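Local coordinates for putative metallopeptidase (Shewanella baltica OS155, PDB 3IEH), which is a putative zinc-dependent hydrolase of the peptidase M14 family, probably acting as a metallocarboxypeptidase or on ester bonds, at residues Thr37-Val42 with Ser91-Asp96; Gly190-Asp195 with Thr265-Leu270. One frame throughout, in Å; residues are numbered along the deposited sequence.

Contact 1: Thr37-Val42 with Ser91-Asp96; sequences TRLGMV and SEASAD
R38, in the last turn of helix 25-39, reaches across to the carbonyl of A93 and takes it with both terminal nitrogens of its guanidinium. NH1 of R38 lies 2.7 Å from O of A93, in the carbonyl plane, and NH2 of R38 is equally near that oxygen, tilted slightly out of the plane. Because two donors share one acceptor, neither bond is straight: both N-H...O angles are near 143°. The two bonds bring the end of the guanidinium onto O of A93, with the oxygen in the guanidinium plane. With CG anti to the backbone N (chi1 168°) the R38 chain runs out from the helix, and a bend at chi3 turns its tip onto the loop. NH2 is further engaged by E35, one turn earlier, in a salt bridge that ties down the cation on its own helix.

L39 adds the apolar half. Its CG lies above the rim of one face of the R38 guanidinium, while its CD2 packs against the backbone of the loop, 3.5 Å from C of S94 and 3.7 Å from N of A95. Elsewhere L39 touches F98. The hydroxyl of S91 is satisfied within its own helix, by O of H88, and the S94 hydroxyl accepts a weak bond from N of D96. G40, with positive phi, ends helix 25-39 as the C' residue of a Schellman motif, and the contact thus joins this capped C-terminus to the loop leading from helix 81-91 to strand 102-106 in the alpha/beta fold of an M14 peptidase.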
loop_
_atom_site.group_PDB
_atom_site.type_symbol
_atom_site.label_atom_id
_atom_site.label_comp_id
_atom_site.label_asym_id
_atom_site.label_seq_id
_atom_site.Cartn_x
_atom_site.Cartn_y
_atom_site.Cartn_z
ATOM N N THR A 37 -1.145 -18.954 -4.701
ATOM C CA THR A 37 -1.451 -20.388 -4.691
ATOM C C THR A 37 -0.307 -21.167 -4.045
ATOM O O THR A 37 -0.554 -22.095 -3.285
ATOM C CB THR A 37 -1.735 -20.950 -6.114
ATOM O OG1 THR A 37 -2.861 -20.280 -6.678
ATOM C CG2 THR A 37 -2.071 -22.444 -6.067
ATOM N N ARG A 38 0.936 -20.772 -4.333
ATOM C CA ARG A 38 2.100 -21.396 -3.728
ATOM C C ARG A 38 2.124 -21.109 -2.222
ATOM O O ARG A 38 2.550 -21.940 -1.461
ATOM C CB ARG A 38 3.390 -20.879 -4.385
ATOM C CG ARG A 38 4.685 -21.251 -3.633
ATOM C CD ARG A 38 5.958 -20.760 -4.335
ATOM N NE ARG A 38 6.214 -19.320 -4.113
ATOM C CZ ARG A 38 6.681 -18.793 -2.976
ATOM N NH1 ARG A 38 6.935 -19.545 -1.909
ATOM N NH2 ARG A 38 6.896 -17.490 -2.892
ATOM N N LEU A 39 1.682 -19.927 -1.797
ATOM C CA LEU A 39 1.708 -19.594 -0.380
ATOM C C LEU A 39 0.501 -20.129 0.406
ATOM O O LEU A 39 0.514 -20.130 1.624
ATOM C CB LEU A 39 1.851 -18.077 -0.183
ATOM C CG LEU A 39 3.212 -17.525 -0.593
ATOM C CD1 LEU A 39 3.071 -16.002 -0.821
ATOM C CD2 LEU A 39 4.332 -17.883 0.450
ATOM N N GLY A 40 -0.546 -20.577 -0.269
ATOM C CA GLY A 40 -1.720 -21.086 0.453
ATOM C C GLY A 40 -2.613 -19.973 0.966
ATOM O O GLY A 40 -3.416 -20.179 1.860
HETATM N N MSE A 41 -2.506 -18.788 0.371
HETATM C CA MSE A 41 -3.331 -17.659 0.793
HETATM C C MSE A 41 -4.752 -17.743 0.280
HETATM O O MSE A 41 -5.000 -18.247 -0.806
HETATM C CB MSE A 41 -2.676 -16.356 0.384
HETATM C CG MSE A 41 -1.363 -16.198 1.107
HETATM SE SE MSE A 41 -0.746 -14.419 1.097
HETATM C CE MSE A 41 -2.030 -13.605 2.296
ATOM N N VAL A 42 -5.686 -17.280 1.096
ATOM C CA VAL A 42 -7.110 -17.377 0.795
ATOM C C VAL A 42 -7.546 -16.050 0.208
ATOM O O VAL A 42 -7.149 -14.985 0.680
ATOM C CB VAL A 42 -7.933 -17.744 2.077
ATOM C CG1 VAL A 42 -9.385 -17.912 1.751
ATOM C CG2 VAL A 42 -7.396 -19.037 2.704
ATOM N N SER A 91 7.688 -13.383 -4.039
ATOM C CA SER A 91 8.514 -14.351 -4.738
ATOM C C SER A 91 9.631 -14.806 -3.805
ATOM O O SER A 91 10.063 -15.945 -3.858
ATOM C CB SER A 91 9.080 -13.776 -6.034
ATOM O OG SER A 91 10.122 -12.863 -5.766
ATOM N N GLU A 92 10.057 -13.917 -2.918
ATOM C CA GLU A 92 11.093 -14.236 -1.962
ATOM C C GLU A 92 10.576 -14.800 -0.628
ATOM O O GLU A 92 11.381 -15.019 0.285
ATOM C CB GLU A 92 11.961 -13.005 -1.716
ATOM C CG GLU A 92 12.780 -12.592 -2.941
ATOM C CD GLU A 92 13.805 -11.494 -2.641
ATOM O OE1 GLU A 92 13.549 -10.648 -1.743
ATOM O OE2 GLU A 92 14.865 -11.476 -3.320
ATOM N N ALA A 93 9.273 -15.070 -0.523
ATOM C CA ALA A 93 8.668 -15.548 0.716
ATOM C C ALA A 93 8.271 -17.011 0.684
ATOM O O ALA A 93 7.989 -17.557 -0.379
ATOM C CB ALA A 93 7.449 -14.723 1.027
ATOM N N SER A 94 8.215 -17.628 1.870
ATOM C CA SER A 94 7.707 -19.009 2.032
ATOM C C SER A 94 6.525 -19.006 2.988
ATOM O O SER A 94 6.322 -18.040 3.726
ATOM C CB SER A 94 8.780 -19.951 2.581
ATOM O OG SER A 94 9.022 -19.703 3.950
ATOM N N ALA A 95 5.753 -20.091 2.986
ATOM C CA ALA A 95 4.642 -20.227 3.927
ATOM C C ALA A 95 5.153 -20.175 5.384
ATOM O O ALA A 95 4.378 -19.907 6.308
ATOM C CB ALA A 95 3.848 -21.494 3.661
ATOM N N ASP A 96 6.455 -20.386 5.589
ATOM C CA ASP A 96 7.044 -20.190 6.912
ATOM C C ASP A 96 6.732 -18.782 7.442
ATOM O O ASP A 96 6.664 -18.587 8.648
ATOM C CB ASP A 96 8.561 -20.442 6.898
#

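Contact 2: Gly190-Asp195 with Thr265-Leu270; sequences GRFSLD and THFLAL
L270 projects from helix 253-271 into the angle between R191, F192 and D195 on helix 191-201. Its CG stands anti to the carbonyl carbon (chi1 -71°), which carries it toward helix 191-201, and chi2 then sends CD1 to D195 and CD2 to R191. CD2 of L270 meets the aliphatic part of R191, 3.5 Å from CG of that arginine. CD1 of L270 lies against both CB and the carboxylate of D195, a close approach of 3.1 Å between this methyl and OD2 of D195. On the inner side, CB of L270 approaches CD1 of F192 at 4.1 Å.

The two segments run almost antiparallel, at 163°, with their axes 10.3 Å apart. Both helices lie on one side of the central mixed sheet of the alpha/beta M14 fold, and F267 also rests on L69 and I71 of strand 68-73. F192 and F267 both carry CG anti to the backbone N, and their side chains run side by side in the same direction. CE1 of F192 comes within 3.8 Å of CD1 of F267, which lies at the edge of the F192 ring, near its plane.

Toward the outside the contact becomes polar. The carboxylate of D195 reaches the edge of the H266 imidazole, OD2 of D195 lying 3.1 Å from CD2 of H266, with the two planes turned 31° apart. No hydrogen bond joins them; ND1 of H266 bonds to O of A262 in its own helix. OD1 of D195 is hydrogen-bonded to a bound glycerol, probably from the crystallisation liquor, and pairs by charge alone with NH2 of R191. An alanine in place of L270 would probably leave the R191 chain and CB of D195 without their apolar partner, opening a gap between them and helix 253-271.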
loop_
_atom_site.group_PDB
_atom_site.type_symbol
_atom_site.label_atom_id
_atom_site.label_comp_id
_atom_site.label_asym_id
_atom_site.label_seq_id
_atom_site.Cartn_x
_atom_site.Cartn_y
_atom_site.Cartn_z
ATOM N N GLY A 190 9.172 6.954 16.616
ATOM C CA GLY A 190 10.026 5.956 17.225
ATOM C C GLY A 190 10.698 5.113 16.163
ATOM O O GLY A 190 10.792 5.505 14.981
ATOM N N ARG A 191 11.136 3.929 16.581
ATOM C CA ARG A 191 11.857 3.012 15.693
ATOM C C ARG A 191 11.069 2.601 14.439
ATOM O O ARG A 191 11.625 2.512 13.352
ATOM C CB ARG A 191 12.374 1.805 16.496
ATOM C CG ARG A 191 12.157 0.419 15.875
ATOM C CD ARG A 191 13.408 -0.454 15.947
ATOM N NE ARG A 191 14.358 -0.036 14.913
ATOM C CZ ARG A 191 15.337 -0.793 14.432
ATOM N NH1 ARG A 191 15.531 -2.033 14.882
ATOM N NH2 ARG A 191 16.131 -0.301 13.488
ATOM N N PHE A 192 9.779 2.356 14.598
ATOM C CA PHE A 192 8.916 2.021 13.477
ATOM C C PHE A 192 9.064 3.028 12.305
ATOM O O PHE A 192 9.415 2.651 11.198
ATOM C CB PHE A 192 7.469 1.986 13.970
ATOM C CG PHE A 192 6.482 1.681 12.899
ATOM C CD1 PHE A 192 6.337 0.392 12.431
ATOM C CD2 PHE A 192 5.703 2.695 12.341
ATOM C CE1 PHE A 192 5.429 0.110 11.401
ATOM C CE2 PHE A 192 4.802 2.425 11.339
ATOM C CZ PHE A 192 4.656 1.127 10.867
ATOM N N SER A 193 8.802 4.300 12.603
ATOM C CA SER A 193 8.898 5.411 11.669
ATOM C C SER A 193 10.311 5.551 11.125
ATOM O O SER A 193 10.521 5.604 9.910
ATOM C CB SER A 193 8.466 6.731 12.362
ATOM O OG SER A 193 7.118 6.651 12.828
ATOM N N LEU A 194 11.287 5.597 12.031
ATOM C CA LEU A 194 12.682 5.845 11.642
ATOM C C LEU A 194 13.308 4.722 10.821
ATOM O O LEU A 194 14.142 4.993 9.965
ATOM C CB LEU A 194 13.533 6.150 12.873
ATOM C CG LEU A 194 13.121 7.435 13.609
ATOM C CD1 LEU A 194 13.930 7.551 14.873
ATOM C CD2 LEU A 194 13.261 8.706 12.740
ATOM N N ASP A 195 12.898 3.477 11.070
ATOM C CA ASP A 195 13.446 2.350 10.338
ATOM C C ASP A 195 12.922 2.314 8.917
ATOM O O ASP A 195 13.660 1.986 7.991
ATOM C CB ASP A 195 13.142 1.014 11.022
ATOM C CG ASP A 195 13.766 -0.174 10.274
ATOM O OD1 ASP A 195 15.011 -0.269 10.246
ATOM O OD2 ASP A 195 13.024 -0.998 9.697
ATOM N N THR A 265 9.329 -5.796 3.849
ATOM C CA THR A 265 10.086 -6.681 4.680
ATOM C C THR A 265 10.361 -6.075 6.044
ATOM O O THR A 265 10.167 -6.719 7.086
ATOM C CB THR A 265 11.421 -7.067 3.993
ATOM O OG1 THR A 265 11.119 -7.935 2.904
ATOM C CG2 THR A 265 12.321 -7.837 4.951
ATOM N N HIS A 266 10.828 -4.837 6.030
ATOM C CA HIS A 266 11.108 -4.114 7.256
ATOM C C HIS A 266 9.839 -3.874 8.086
ATOM O O HIS A 266 9.878 -3.968 9.311
ATOM C CB HIS A 266 11.841 -2.798 6.953
ATOM C CG HIS A 266 13.310 -2.979 6.711
ATOM N ND1 HIS A 266 13.809 -3.551 5.559
ATOM C CD2 HIS A 266 14.384 -2.678 7.477
ATOM C CE1 HIS A 266 15.125 -3.590 5.624
ATOM N NE2 HIS A 266 15.500 -3.050 6.768
ATOM N N PHE A 267 8.735 -3.552 7.414
ATOM C CA PHE A 267 7.459 -3.348 8.075
ATOM C C PHE A 267 7.096 -4.597 8.896
ATOM O O PHE A 267 6.778 -4.480 10.077
ATOM C CB PHE A 267 6.379 -3.051 7.040
ATOM C CG PHE A 267 4.971 -3.088 7.584
ATOM C CD1 PHE A 267 4.484 -2.057 8.372
ATOM C CD2 PHE A 267 4.123 -4.141 7.284
ATOM C CE1 PHE A 267 3.161 -2.066 8.856
ATOM C CE2 PHE A 267 2.810 -4.155 7.762
ATOM C CZ PHE A 267 2.332 -3.108 8.544
ATOM N N LEU A 268 7.157 -5.764 8.257
ATOM C CA LEU A 268 6.905 -7.051 8.919
ATOM C C LEU A 268 7.856 -7.357 10.094
ATOM O O LEU A 268 7.411 -7.822 11.132
ATOM C CB LEU A 268 6.969 -8.201 7.912
ATOM C CG LEU A 268 5.898 -8.190 6.817
ATOM C CD1 LEU A 268 6.093 -9.434 5.987
ATOM C CD2 LEU A 268 4.482 -8.128 7.349
ATOM N N ALA A 269 9.154 -7.084 9.915
ATOM C CA ALA A 269 10.156 -7.264 10.985
ATOM C C ALA A 269 9.870 -6.304 12.161
ATOM O O ALA A 269 9.858 -6.702 13.324
ATOM C CB ALA A 269 11.595 -7.067 10.440
ATOM N N LEU A 270 9.609 -5.042 11.864
ATOM C CA LEU A 270 9.268 -4.081 12.916
ATOM C C LEU A 270 7.992 -4.477 13.686
ATOM O O LEU A 270 7.927 -4.289 14.896
ATOM C CB LEU A 270 9.097 -2.674 12.329
ATOM C CG LEU A 270 10.384 -2.001 11.874
ATOM C CD1 LEU A 270 10.094 -0.976 10.791
ATOM C CD2 LEU A 270 11.142 -1.377 13.090
#

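How the contacts relate
Contact 1 is a surface contact, with L39 its one buried participant, whereas contact 2 is partly buried and sets two phenylalanines beneath a more polar outer rim. They share no helix: 37-42 with 91-96 ties a helix end to a loop, while 190-195 with 265-270 pairs two helices. Their chemistry differs accordingly. Contact 1 relies on a charged side chain hydrogen-bonded to a backbone carbonyl; contact 2 has no hydrogen bond across it and is held by apolar packing. Both are away from the zinc site. Their centres are 22 Å apart and their nearest atoms about 6 Å, without touching, though F89 of helix 81-91, which leads into 91-96, touches T265 and L268.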